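Local coordinates for protein nucleoside phosphorylase, putative (Trypanosoma brucei, PDB 3BJE) that acts as a homodimeric uridine phosphorylase, which splits uridine with phosphate into uracil and ribose 1-phosphate, at residues 59-64 / 334-339; 95-100 / 169-174; 112-115 / 120-123; 156-161 / 324-329; 197-202 / 271-276. One frame throughout, in Å; residues are numbered along the deposited sequence.

Contact 1. Residues 59-64 / 334-339; sequences SGYFDK and AMKRCI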
# COMPACT_ATOMS: atom_id res chain seq x y z
N SER A 59 1.45 22.98 3.51
CA SER A 59 1.97 24.02 2.61
C SER A 59 1.53 25.40 3.06
O SER A 59 2.17 26.40 2.72
CB SER A 59 1.58 23.77 1.16
OG SER A 59 0.20 23.93 0.96
N GLY A 60 0.44 25.46 3.82
CA GLY A 60 -0.02 26.71 4.41
C GLY A 60 0.98 27.32 5.38
O GLY A 60 0.92 28.51 5.66
N TYR A 61 1.89 26.50 5.89
CA TYR A 61 2.95 26.96 6.80
C TYR A 61 4.22 27.40 6.06
O TYR A 61 5.13 27.94 6.67
CB TYR A 61 3.32 25.87 7.82
CG TYR A 61 2.24 25.64 8.85
CD1 TYR A 61 1.21 24.75 8.61
CD2 TYR A 61 2.25 26.33 10.06
CE1 TYR A 61 0.21 24.54 9.54
CE2 TYR A 61 1.25 26.12 11.01
CZ TYR A 61 0.23 25.22 10.74
OH TYR A 61 -0.77 25.02 11.67
N PHE A 62 4.29 27.15 4.75
CA PHE A 62 5.41 27.63 3.96
C PHE A 62 5.39 29.15 3.93
O PHE A 62 4.35 29.78 4.11
CB PHE A 62 5.38 27.10 2.52
CG PHE A 62 5.57 25.59 2.39
CD1 PHE A 62 5.93 24.80 3.47
CD2 PHE A 62 5.42 24.99 1.15
CE1 PHE A 62 6.10 23.43 3.32
CE2 PHE A 62 5.60 23.63 0.99
CZ PHE A 62 5.95 22.85 2.07
N ASP A 63 6.56 29.73 3.71
CA ASP A 63 6.71 31.18 3.59
C ASP A 63 5.72 31.74 2.57
O ASP A 63 5.43 31.11 1.56
CB ASP A 63 8.14 31.52 3.15
CG ASP A 63 9.19 31.03 4.13
OD1 ASP A 63 8.89 30.94 5.34
OD2 ASP A 63 10.33 30.78 3.68
N LYS A 64 5.19 32.93 2.86
CA LYS A 64 4.14 33.54 2.03
C LYS A 64 4.58 33.63 0.57
O LYS A 64 5.69 34.07 0.26
CB LYS A 64 3.75 34.91 2.60
CG LYS A 64 2.78 35.73 1.73
CD LYS A 64 2.30 37.00 2.48
CE LYS A 64 1.83 38.12 1.54
NZ LYS A 64 2.92 38.99 0.96
N ALA A 334 -3.22 19.12 17.57
CA ALA A 334 -1.94 18.44 17.75
C ALA A 334 -1.14 18.45 16.45
O ALA A 334 0.06 18.72 16.46
CB ALA A 334 -2.16 17.00 18.24
N MET A 335 -1.82 18.20 15.34
CA MET A 335 -1.15 18.16 14.05
C MET A 335 -0.58 19.53 13.68
O MET A 335 0.50 19.60 13.12
CB MET A 335 -2.09 17.64 12.95
CG MET A 335 -1.40 17.28 11.64
SD MET A 335 -0.08 16.05 11.80
CE MET A 335 -1.00 14.54 12.12
N LYS A 336 -1.28 20.61 14.04
CA LYS A 336 -0.76 21.95 13.78
C LYS A 336 0.57 22.19 14.52
O LYS A 336 1.51 22.71 13.94
CB LYS A 336 -1.80 23.03 14.12
CG LYS A 336 -2.96 23.03 13.14
CD LYS A 336 -3.94 24.17 13.36
CE LYS A 336 -5.32 23.83 12.76
NZ LYS A 336 -5.26 23.28 11.37
N ARG A 337 0.65 21.76 15.77
CA ARG A 337 1.89 21.90 16.54
C ARG A 337 3.00 21.07 15.91
O ARG A 337 4.14 21.50 15.81
CB ARG A 337 1.71 21.45 17.99
CG ARG A 337 0.75 22.30 18.79
CD ARG A 337 0.79 21.91 20.26
NE ARG A 337 0.15 20.62 20.50
CZ ARG A 337 -1.14 20.45 20.78
NH1 ARG A 337 -1.97 21.48 20.88
NH2 ARG A 337 -1.61 19.23 20.97
N CYS A 338 2.66 19.85 15.50
CA CYS A 338 3.66 18.91 15.03
C CYS A 338 4.16 19.29 13.64
O CYS A 338 5.32 19.02 13.32
CB CYS A 338 3.10 17.49 15.04
SG CYS A 338 2.83 16.92 16.74
N ILE A 339 3.30 19.89 12.82
CA ILE A 339 3.73 20.38 11.51
C ILE A 339 4.85 21.39 11.69
O ILE A 339 5.88 21.31 11.04
CB ILE A 339 2.58 20.99 10.69
CG1 ILE A 339 1.61 19.90 10.23
CG2 ILE A 339 3.13 21.75 9.45
CD1 ILE A 339 0.27 20.44 9.74
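The ring of Tyr61 reaches from a loop to helix 329-348 and lies across Ile339 at about a right angle. The buried, well-packed half of the contact is here: the methyl CG2 of Ile339 sits 3.7 Å from CD1 of the ring and 4.0 Å from CG, while CD1 of the same isoleucine comes to 4.1 Å from Tyr61 CE1. The methyl approaches the ring obliquely. In Ile339, CG2 is the branch anti to the backbone N, and that puts it on the flank of the helix that faces the tyrosine. A beta-branched, wholly apolar residue suits this spot, because the rest of its side chain is buried against Leu146 of strand 142-151 and Val57 and Ile58 of helix 54-59. Tyrosine suits the other side of it, offering ring carbons to the isoleucine and carrying its hydroxyl out toward an exposed lysine.

The tyrosine is delivered by a type I beta turn, Ser59 to Phe62, closed by a bond from Phe62 N to Ser59 O of 3.0 Å. This turn leads toward strand 69-73, so the contact fastens the loop after helix 54-59 to the flank of the C-terminal helix. Leu343, one turn further along that helix, meets both Tyr61 and Phe62.

The Lys336 side is the one open to solvent, although its atoms come close. Tyr61 OH passes over the aliphatic root of this exposed lysine, 3.3 Å from both CB and CG, with CD a little farther at 3.7 Å from the same hydroxyl.

Contact 2. Residues 95-100 / 169-174; sequences MGVDNI and GMDNTS. With CA (calcium ion), chain G; R1P (1-O-phosphono-alpha-D-ribofuranose), chain C.
Val97 turns about its first torsion (chi1 -72°) so that CG2 stands between its own backbone N and carbonyl carbon, projecting toward Asp171 and Thr173; the carboxylate of Asp171 takes the same crowded position (chi1 62°). CG2 then lies 3.1 Å from Thr173 OG1 and 3.4 Å from Asp171 OD2, while CG1 rests beside the carboxylate carbon. A compact branched residue fills this tight space without polar demands of its own. The oxygens have other partners: Asp171 OD2 bonds Tyr207 OH and also accepts Thr173 N at 3.1 Å, on its anti side and 28° out of the carboxylate plane, and Thr173 OG1 pairs with Ser248 of the second subunit.

The bond to Thr173 N closes an Asx turn, which shapes the loop after strand 161-169. Across the contact, Gly96 is the N-cap of helix 97-112; its backbone angles suit a residue with no side chain. This helix start holds the calcium site. Met95 O and Asn99 OD1 each bind calcium at 2.4 Å, and Asp98 chelates it through OD1 at 2.4 Å and OD2 at 2.8 Å. Four more ligand atoms come from Met95, Asp98 and Asn99 of the second subunit, so the ion joins the two chains. The long, unbranched Met95 side chain leads away from the metal to the bound ribose 1-phosphate, where its CG lies 3.7 Å from the sugar atom O3.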
# COMPACT_ATOMS: atom_id res chain seq x y z
N MET A 95 -1.19 5.31 1.51
CA MET A 95 -0.95 4.40 2.62
C MET A 95 -0.01 3.28 2.25
O MET A 95 -0.18 2.66 1.20
CB MET A 95 -2.28 3.82 3.10
CG MET A 95 -3.25 4.89 3.51
SD MET A 95 -4.75 4.26 4.25
CE MET A 95 -5.61 3.68 2.80
N GLY A 96 0.98 3.03 3.09
CA GLY A 96 1.77 1.81 2.99
C GLY A 96 3.20 1.87 2.48
O GLY A 96 3.61 2.80 1.80
N VAL A 97 3.96 0.84 2.87
CA VAL A 97 5.36 0.71 2.49
C VAL A 97 5.56 0.47 1.00
O VAL A 97 6.59 0.81 0.43
CB VAL A 97 6.07 -0.42 3.29
CG1 VAL A 97 6.28 0.00 4.76
CG2 VAL A 97 5.33 -1.76 3.15
N ASP A 98 4.54 -0.10 0.37
CA ASP A 98 4.54 -0.27 -1.07
C ASP A 98 4.48 1.08 -1.77
O ASP A 98 5.21 1.32 -2.74
CB ASP A 98 3.37 -1.17 -1.51
CG ASP A 98 2.01 -0.63 -1.13
OD1 ASP A 98 1.83 -0.03 -0.05
OD2 ASP A 98 1.07 -0.87 -1.88
N ASN A 99 3.64 1.98 -1.25
CA ASN A 99 3.57 3.36 -1.74
C ASN A 99 4.88 4.10 -1.52
O ASN A 99 5.34 4.89 -2.36
CB ASN A 99 2.42 4.11 -1.07
CG ASN A 99 1.05 3.62 -1.53
OD1 ASN A 99 0.75 2.41 -1.54
ND2 ASN A 99 0.21 4.58 -1.93
N ILE A 100 5.50 3.84 -0.37
CA ILE A 100 6.82 4.40 -0.07
C ILE A 100 7.85 3.94 -1.10
O ILE A 100 8.66 4.73 -1.60
CB ILE A 100 7.28 4.05 1.39
CG1 ILE A 100 6.39 4.70 2.46
CG2 ILE A 100 8.75 4.45 1.58
CD1 ILE A 100 6.19 6.21 2.33
N GLY A 169 10.18 -3.88 10.54
CA GLY A 169 9.40 -4.13 9.34
C GLY A 169 8.64 -5.42 9.48
O GLY A 169 9.21 -6.49 9.37
N MET A 170 7.35 -5.31 9.77
CA MET A 170 6.46 -6.47 9.74
C MET A 170 5.91 -6.72 8.32
O MET A 170 5.34 -7.77 8.04
CB MET A 170 5.31 -6.29 10.73
CG MET A 170 5.79 -5.93 12.14
SD MET A 170 4.47 -5.87 13.37
CE MET A 170 3.49 -4.51 12.72
N ASP A 171 6.03 -5.70 7.48
CA ASP A 171 5.77 -5.79 6.07
C ASP A 171 6.91 -6.59 5.41
O ASP A 171 7.85 -7.02 6.10
CB ASP A 171 5.76 -4.38 5.50
CG ASP A 171 7.11 -3.70 5.67
OD1 ASP A 171 7.50 -3.37 6.83
OD2 ASP A 171 7.82 -3.55 4.65
N ASN A 172 6.85 -6.76 4.08
CA ASN A 172 7.93 -7.44 3.35
C ASN A 172 8.53 -6.65 2.20
O ASN A 172 9.33 -7.17 1.44
CB ASN A 172 7.53 -8.85 2.89
CG ASN A 172 6.83 -8.89 1.53
OD1 ASN A 172 6.33 -7.88 1.06
ND2 ASN A 172 6.78 -10.10 0.92
N THR A 173 8.23 -5.36 2.13
CA THR A 173 8.63 -4.60 0.95
C THR A 173 10.15 -4.59 0.81
O THR A 173 10.69 -4.85 -0.27
CB THR A 173 8.01 -3.20 1.01
OG1 THR A 173 6.60 -3.33 0.77
CG2 THR A 173 8.64 -2.26 -0.05
N SER A 174 10.84 -4.32 1.91
CA SER A 174 12.31 -4.30 1.88
C SER A 174 12.95 -5.67 1.71
O SER A 174 14.13 -5.75 1.41
CB SER A 174 12.87 -3.59 3.12
OG SER A 174 12.30 -2.28 3.24
CA CA G . -0.46 0.76 -0.23
C5 R1P C . -3.89 4.43 8.10
O5 R1P C . -5.07 5.05 8.63
C4 R1P C . -2.88 5.48 7.67
O4 R1P C . -2.64 6.44 8.72
C1 R1P C . -1.26 6.46 9.09
C2 R1P C . -0.76 5.07 8.66
O2 R1P C . 0.67 4.89 8.57
C3 R1P C . -1.53 4.87 7.35
O3 R1P C . -0.95 5.60 6.26
O1 R1P C . -0.51 7.59 8.53
P R1P C . -1.07 8.86 7.71
O1P R1P C . -1.61 8.16 6.45
O2P R1P C . 0.17 9.70 7.46
O3P R1P C . -2.16 9.53 8.49

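Contact 3. Residues 112-115 / 120-123; sequences EYDM and WRHR
A small antiparallel beta hairpin, strands 113-114 and 119-120, brings Tyr113 and Trp120 together as a non-hydrogen-bonded pair with both side chains on one face. The edge of the tyrosine ring meets the face of the indole five-membered ring in a T-shaped stack, planes at 61° and centroids 4.8 Å apart. Tyr113 CB adds a CH-pi contact, 3.8 Å from the centroid of the six-membered ring and almost directly above it. The broad indole thus receives both parts of the tyrosine.

One residue pair along, Arg121 N gives a straight bond of 2.8 Å to Glu112 O. Beyond the strands, Arg123, extended from CG to NE, grips the Glu112 carboxylate side-on: NE to OE1 at 2.9 Å and NH2 to OE2 at 2.8 Å. The two planes are nearly coplanar, 26° apart, so two bonds fix the carboxylate's rotation; Tyr307 OH also bonds OE2. Water joins Glu112 OE1 to Arg121 O. The Arg121 guanidinium instead lies stacked on the Asp114 carboxylate, planes 21° apart; OD2 is well out of the guanidinium plane, and its 4.0 Å to NH1 is a long, purely electrostatic salt bridge. Asp114 has a second charged partner in Arg117, and Arg121 NE bonds Lys111 O.

The hairpin continues directly from helix 97-112, whose His108 ring meets Trp120, while Arg123 NH2 bonds Leu305 O at the end of helix 295-305 and Arg260 of the second subunit bonds Arg121 O.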
# COMPACT_ATOMS: atom_id res chain seq x y z
N GLU A 112 18.86 11.91 -8.94
CA GLU A 112 20.14 11.33 -9.39
C GLU A 112 20.18 10.84 -10.84
O GLU A 112 21.26 10.48 -11.33
CB GLU A 112 20.58 10.24 -8.43
CG GLU A 112 20.86 10.74 -7.03
CD GLU A 112 21.53 9.71 -6.16
OE1 GLU A 112 22.60 9.19 -6.56
OE2 GLU A 112 21.01 9.45 -5.05
N TYR A 113 19.04 10.83 -11.54
CA TYR A 113 19.07 10.57 -12.98
C TYR A 113 19.04 11.91 -13.71
O TYR A 113 18.07 12.67 -13.61
CB TYR A 113 17.93 9.66 -13.44
CG TYR A 113 18.08 9.28 -14.90
CD1 TYR A 113 19.08 8.41 -15.31
CD2 TYR A 113 17.24 9.82 -15.88
CE1 TYR A 113 19.23 8.07 -16.64
CE2 TYR A 113 17.39 9.47 -17.22
CZ TYR A 113 18.39 8.60 -17.58
OH TYR A 113 18.55 8.26 -18.91
N ASP A 114 20.14 12.20 -14.41
CA ASP A 114 20.24 13.42 -15.20
C ASP A 114 19.56 13.19 -16.54
O ASP A 114 20.12 12.55 -17.44
CB ASP A 114 21.72 13.79 -15.36
CG ASP A 114 21.91 15.10 -16.08
OD1 ASP A 114 20.97 15.57 -16.74
OD2 ASP A 114 23.03 15.64 -16.00
N MET A 115 18.33 13.68 -16.65
CA MET A 115 17.51 13.43 -17.83
C MET A 115 18.09 14.14 -19.05
O MET A 115 18.01 13.62 -20.16
CB MET A 115 16.06 13.87 -17.58
CG MET A 115 15.31 12.91 -16.70
SD MET A 115 13.74 13.55 -16.11
CE MET A 115 13.48 12.53 -14.64
N TRP A 120 23.00 8.48 -14.88
CA TRP A 120 22.97 8.64 -13.44
C TRP A 120 24.17 9.46 -12.97
O TRP A 120 25.28 9.32 -13.47
CB TRP A 120 22.91 7.28 -12.73
CG TRP A 120 21.61 6.58 -12.97
CD1 TRP A 120 21.30 5.76 -14.02
CD2 TRP A 120 20.43 6.66 -12.17
NE1 TRP A 120 20.01 5.32 -13.92
CE2 TRP A 120 19.45 5.86 -12.79
CE3 TRP A 120 20.10 7.32 -10.98
CZ2 TRP A 120 18.17 5.71 -12.28
CZ3 TRP A 120 18.82 7.17 -10.46
CH2 TRP A 120 17.87 6.38 -11.11
N ARG A 121 23.93 10.32 -11.99
CA ARG A 121 24.96 11.18 -11.45
C ARG A 121 26.01 10.36 -10.73
O ARG A 121 25.70 9.33 -10.14
CB ARG A 121 24.33 12.18 -10.49
CG ARG A 121 23.35 13.15 -11.15
CD ARG A 121 22.77 14.16 -10.16
NE ARG A 121 21.67 14.88 -10.78
CZ ARG A 121 21.81 15.86 -11.68
NH1 ARG A 121 23.01 16.27 -12.07
NH2 ARG A 121 20.73 16.43 -12.19
N HIS A 122 27.26 10.83 -10.76
CA HIS A 122 28.34 10.15 -10.06
C HIS A 122 28.21 10.40 -8.58
O HIS A 122 27.70 11.44 -8.15
CB HIS A 122 29.72 10.67 -10.48
CG HIS A 122 29.98 10.61 -11.94
ND1 HIS A 122 29.95 9.44 -12.66
CD2 HIS A 122 30.29 11.59 -12.83
CE1 HIS A 122 30.22 9.69 -13.93
NE2 HIS A 122 30.44 10.99 -14.06
N ARG A 123 28.72 9.45 -7.81
CA ARG A 123 28.92 9.62 -6.38
C ARG A 123 30.39 9.37 -6.07
O ARG A 123 31.07 8.65 -6.80
CB ARG A 123 28.08 8.62 -5.61
CG ARG A 123 26.60 8.87 -5.66
CD ARG A 123 25.95 7.87 -4.78
NE ARG A 123 24.50 8.03 -4.66
CZ ARG A 123 23.80 7.38 -3.74
NH1 ARG A 123 24.41 6.60 -2.85
NH2 ARG A 123 22.49 7.54 -3.67
O HOH W 1 23.60 8.11 -8.93
O HOH W 2 18.53 14.56 -11.63
O HOH W 3 22.46 18.48 -14.21

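Contact 4. Residues 156-161 / 324-329; sequences VPPLAL and KMFLGD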
# COMPACT_ATOMS: atom_id res chain seq x y z
N VAL A 156 2.56 5.80 26.77
CA VAL A 156 2.50 6.82 25.72
C VAL A 156 1.12 7.50 25.67
O VAL A 156 0.12 6.85 25.39
CB VAL A 156 2.85 6.22 24.35
CG1 VAL A 156 2.68 7.25 23.24
CG2 VAL A 156 4.28 5.66 24.36
N PRO A 157 1.07 8.83 25.93
CA PRO A 157 -0.24 9.51 25.97
C PRO A 157 -0.93 9.64 24.60
O PRO A 157 -0.25 9.68 23.58
CB PRO A 157 0.11 10.92 26.47
CG PRO A 157 1.52 10.87 26.94
CD PRO A 157 2.18 9.76 26.21
N PRO A 158 -2.27 9.74 24.60
CA PRO A 158 -3.04 10.08 23.40
C PRO A 158 -2.52 11.38 22.78
O PRO A 158 -2.26 12.34 23.51
CB PRO A 158 -4.46 10.29 23.93
CG PRO A 158 -4.52 9.52 25.18
CD PRO A 158 -3.14 9.58 25.77
N LEU A 159 -2.35 11.38 21.47
CA LEU A 159 -1.94 12.57 20.73
C LEU A 159 -0.50 13.04 21.01
O LEU A 159 -0.12 14.13 20.58
CB LEU A 159 -2.94 13.73 20.93
CG LEU A 159 -4.38 13.40 20.54
CD1 LEU A 159 -5.31 14.55 20.89
CD2 LEU A 159 -4.47 13.06 19.04
N ALA A 160 0.29 12.23 21.71
CA ALA A 160 1.74 12.44 21.75
C ALA A 160 2.34 12.24 20.36
O ALA A 160 1.74 11.57 19.49
CB ALA A 160 2.39 11.49 22.74
N LEU A 161 3.51 12.84 20.16
CA LEU A 161 4.28 12.66 18.93
C LEU A 161 5.28 11.55 19.17
O LEU A 161 6.21 11.69 19.96
CB LEU A 161 4.98 13.95 18.52
CG LEU A 161 5.66 13.94 17.13
CD1 LEU A 161 4.66 13.69 15.99
CD2 LEU A 161 6.44 15.25 16.90
N LYS A 324 -9.10 3.80 22.87
CA LYS A 324 -9.90 4.82 22.19
C LYS A 324 -9.16 5.31 20.96
O LYS A 324 -7.95 5.10 20.83
CB LYS A 324 -10.06 6.05 23.10
CG LYS A 324 -11.29 6.06 24.00
CD LYS A 324 -11.49 7.46 24.62
CE LYS A 324 -10.45 7.78 25.70
NZ LYS A 324 -10.50 9.20 26.16
N MET A 325 -9.89 5.98 20.07
CA MET A 325 -9.27 6.77 19.00
C MET A 325 -9.47 8.26 19.25
O MET A 325 -10.47 8.67 19.85
CB MET A 325 -9.84 6.39 17.63
CG MET A 325 -9.29 5.07 17.09
SD MET A 325 -9.47 4.99 15.30
CE MET A 325 -8.19 6.13 14.77
N PHE A 326 -8.51 9.05 18.78
CA PHE A 326 -8.49 10.49 19.04
C PHE A 326 -8.38 11.22 17.72
O PHE A 326 -7.29 11.53 17.24
CB PHE A 326 -7.34 10.83 20.00
CG PHE A 326 -7.38 10.04 21.27
CD1 PHE A 326 -8.06 10.51 22.39
CD2 PHE A 326 -6.78 8.78 21.34
CE1 PHE A 326 -8.12 9.76 23.56
CE2 PHE A 326 -6.83 8.02 22.50
CZ PHE A 326 -7.50 8.51 23.62
N LEU A 327 -9.54 11.44 17.11
CA LEU A 327 -9.65 12.11 15.83
C LEU A 327 -10.37 13.43 16.07
O LEU A 327 -10.71 13.76 17.21
CB LEU A 327 -10.41 11.23 14.84
CG LEU A 327 -9.86 9.80 14.67
CD1 LEU A 327 -10.78 8.94 13.79
CD2 LEU A 327 -8.43 9.81 14.12
N GLY A 328 -10.60 14.19 15.00
CA GLY A 328 -11.33 15.46 15.11
C GLY A 328 -10.48 16.65 15.55
O GLY A 328 -9.29 16.74 15.22
N ASP A 329 -11.10 17.57 16.29
CA ASP A 329 -10.48 18.84 16.66
C ASP A 329 -9.18 18.67 17.44
O ASP A 329 -8.20 19.38 17.18
CB ASP A 329 -11.45 19.69 17.50
CG ASP A 329 -12.61 20.24 16.68
OD1 ASP A 329 -12.68 19.95 15.47
OD2 ASP A 329 -13.45 20.96 17.26
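Pro158 lays its ring on the face of Phe326. Its CB stands 3.5 Å from the centroid of the aromatic ring and almost on the normal, a CH-pi contact, and its CG reaches toward the far end of the ring, 3.5 Å from CZ. Phe326 holds its CG anti to the carbonyl carbon (chi1 -54°), which swings the ring from its loop toward the proline and presents one face to it. The compact, conformationally restricted pyrrolidine suits this role, since its CB and CG can lie close to an aromatic face with little freedom to lose.

Leu159 comes in at the root of the phenylalanine. Its CG is likewise anti to the carbonyl carbon; with CD1 anti to CA (chi2 175°), the other methyl, CD2, is turned to Phe326, 3.8 Å from its CB and 3.7 Å from its O. That carbonyl oxygen is buried by the contact and has no hydrogen-bonding partner, a small polar cost of covering it with a methyl. Leu159 is shared with helix 329-348, where it also touches Gln330, and with Val314 of strand 308-318.

Both apolar residues sit at the corners of a type II beta turn from Pro157 to Ala160, closed by Ala160 N to Pro157 O at 3.2 Å. Proline fits the first corner, where phi is naturally restricted; Leu159 takes the second with a positive phi of 68°, which glycine or asparagine adopts more readily. The arrangement is a proline-aromatic CH-pi contact between two loops, joining the turn ahead of strand 161-169 to the link from strand 324-325 into helix 329-348.

Contact 5. Residues 197-202 / 271-276; sequences EQTGLR and VEELGS
Where helix 186-198 gives way to a short 3-10 segment, the chain at Thr199 passes helix 270-276 with the CA atoms of Thr199 and Glu273 5.7 Å apart. Glu273 makes the central bond: its extended chain carries OE1 to the backbone of Gly200, whose N-H donates over 2.7 Å in an almost straight line (176°). The oxygen is met on its syn side, yet 34° out of the carboxylate plane. Glycine leaves the carboxylate an uncrowded approach. Thr199 CB also packs on OE1, at 3.4 Å.

A negatively charged group at the first N-H of the 3-10 turn should interact favourably with the turn's dipole. Thr199 adds a second constraint in the form of an ST turn: its OG1, held between the backbone N and the carbonyl carbon (chi1 79°), accepts Leu201 N at 3.0 Å and is also bonded to Val195 O. A threonine can serve both purposes while its methyl faces Glu273 CB.

On the polar side, Arg202 folds back so that its guanidinium lies over Thr199 O, and its NH2 bonds Glu197 O at 3.2 Å from above the carbonyl plane. A water accepts from Arg202 NH1 and donates to Glu273 OE2, bridging two opposite charges that do not touch directly. Another water links Gln198 OE1 with Ser276 OG, which in turn donates to Glu273 O at 2.7 Å. On the apolar side, Leu201 CD1 meets Leu274 CD2 at 4.3 Å, and Tyr176 of the second subunit packs against Leu201.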
# COMPACT_ATOMS: atom_id res chain seq x y z
N GLU A 197 11.68 -14.07 19.16
CA GLU A 197 11.61 -15.05 20.25
C GLU A 197 10.39 -14.86 21.13
O GLU A 197 9.82 -15.83 21.63
CB GLU A 197 12.89 -15.02 21.10
CG GLU A 197 14.08 -15.60 20.33
CD GLU A 197 15.41 -15.57 21.09
OE1 GLU A 197 15.48 -15.02 22.21
OE2 GLU A 197 16.39 -16.11 20.53
N GLN A 198 9.96 -13.61 21.25
CA GLN A 198 8.95 -13.21 22.23
C GLN A 198 7.64 -12.68 21.64
O GLN A 198 6.84 -12.10 22.37
CB GLN A 198 9.54 -12.14 23.15
CG GLN A 198 10.72 -12.65 23.98
CD GLN A 198 11.30 -11.59 24.88
OE1 GLN A 198 10.63 -10.61 25.21
NE2 GLN A 198 12.56 -11.78 25.27
N THR A 199 7.41 -12.88 20.34
CA THR A 199 6.12 -12.53 19.77
C THR A 199 5.73 -13.50 18.67
O THR A 199 6.55 -14.26 18.18
CB THR A 199 6.10 -11.11 19.13
OG1 THR A 199 6.72 -11.13 17.84
CG2 THR A 199 6.81 -10.07 19.99
N GLY A 200 4.47 -13.43 18.25
CA GLY A 200 3.98 -14.21 17.13
C GLY A 200 4.62 -13.88 15.79
O GLY A 200 4.41 -14.59 14.81
N LEU A 201 5.39 -12.79 15.75
CA LEU A 201 6.22 -12.51 14.56
C LEU A 201 7.32 -13.56 14.38
O LEU A 201 8.03 -13.53 13.39
CB LEU A 201 6.80 -11.10 14.59
CG LEU A 201 5.70 -10.02 14.53
CD1 LEU A 201 6.23 -8.68 14.99
CD2 LEU A 201 5.06 -9.88 13.13
N ARG A 202 7.45 -14.51 15.31
CA ARG A 202 8.23 -15.71 15.07
C ARG A 202 7.86 -16.38 13.72
O ARG A 202 8.65 -17.12 13.17
CB ARG A 202 8.12 -16.70 16.24
CG ARG A 202 6.76 -17.37 16.37
CD ARG A 202 6.72 -18.37 17.52
NE ARG A 202 7.12 -17.76 18.79
CZ ARG A 202 6.32 -17.06 19.58
NH1 ARG A 202 5.03 -16.89 19.28
NH2 ARG A 202 6.82 -16.52 20.70
N VAL A 271 -0.68 -6.39 19.71
CA VAL A 271 -0.49 -5.17 20.49
C VAL A 271 0.11 -5.47 21.87
O VAL A 271 1.11 -4.87 22.25
CB VAL A 271 -1.83 -4.41 20.64
CG1 VAL A 271 -1.80 -3.48 21.84
CG2 VAL A 271 -2.10 -3.64 19.38
N GLU A 272 -0.48 -6.39 22.61
CA GLU A 272 0.02 -6.76 23.92
C GLU A 272 1.40 -7.37 23.85
O GLU A 272 2.24 -7.09 24.71
CB GLU A 272 -0.95 -7.72 24.63
CG GLU A 272 -2.18 -7.04 25.22
CD GLU A 272 -2.96 -7.95 26.18
OE1 GLU A 272 -3.70 -8.82 25.69
OE2 GLU A 272 -2.84 -7.77 27.41
N GLU A 273 1.65 -8.19 22.82
CA GLU A 273 2.97 -8.78 22.64
C GLU A 273 4.03 -7.70 22.42
O GLU A 273 5.04 -7.63 23.15
CB GLU A 273 2.98 -9.79 21.50
CG GLU A 273 2.13 -11.00 21.75
CD GLU A 273 2.14 -11.98 20.58
OE1 GLU A 273 2.83 -11.70 19.61
OE2 GLU A 273 1.45 -13.04 20.66
N LEU A 274 3.80 -6.84 21.43
CA LEU A 274 4.75 -5.76 21.16
C LEU A 274 4.93 -4.84 22.36
O LEU A 274 6.04 -4.37 22.63
CB LEU A 274 4.32 -4.91 19.96
CG LEU A 274 4.43 -5.61 18.61
CD1 LEU A 274 3.85 -4.71 17.51
CD2 LEU A 274 5.87 -5.99 18.27
N GLY A 275 3.84 -4.56 23.06
CA GLY A 275 3.88 -3.71 24.24
C GLY A 275 4.68 -4.27 25.39
O GLY A 275 5.08 -3.50 26.30
N SER A 276 4.90 -5.59 25.41
CA SER A 276 5.60 -6.25 26.54
C SER A 276 7.12 -6.18 26.38
O SER A 276 7.87 -6.45 27.33
CB SER A 276 5.18 -7.71 26.65
OG SER A 276 5.72 -8.49 25.60
O HOH W 4 7.95 -10.32 26.35
O HOH W 5 2.83 -15.36 20.56

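Overall arrangement
Along the chain, contact 1 spans most of the chain and encloses the other four, while contacts 2 and 4 interleave, contact 3 falls within the span of contact 2 and contact 5 within that of contact 4. Contacts 1 and 4 touch: Cys338 SG packs on Leu161 CD1 at 3.8 Å, strand 324-325 being followed along the chain by helix 329-348. Contacts 2 and 5 also meet, through Met170 and Leu201. Helix 97-112 runs from contact 2 to contact 3, about 26 Å between centres. Contacts 3 and 5 are the farthest pair, their centres about 43 Å apart. Contact 2 holds calcium and ribose 1-phosphate at the dimer interface; contacts 3, 4 and 5 also reach the second subunit, but contact 1 does not.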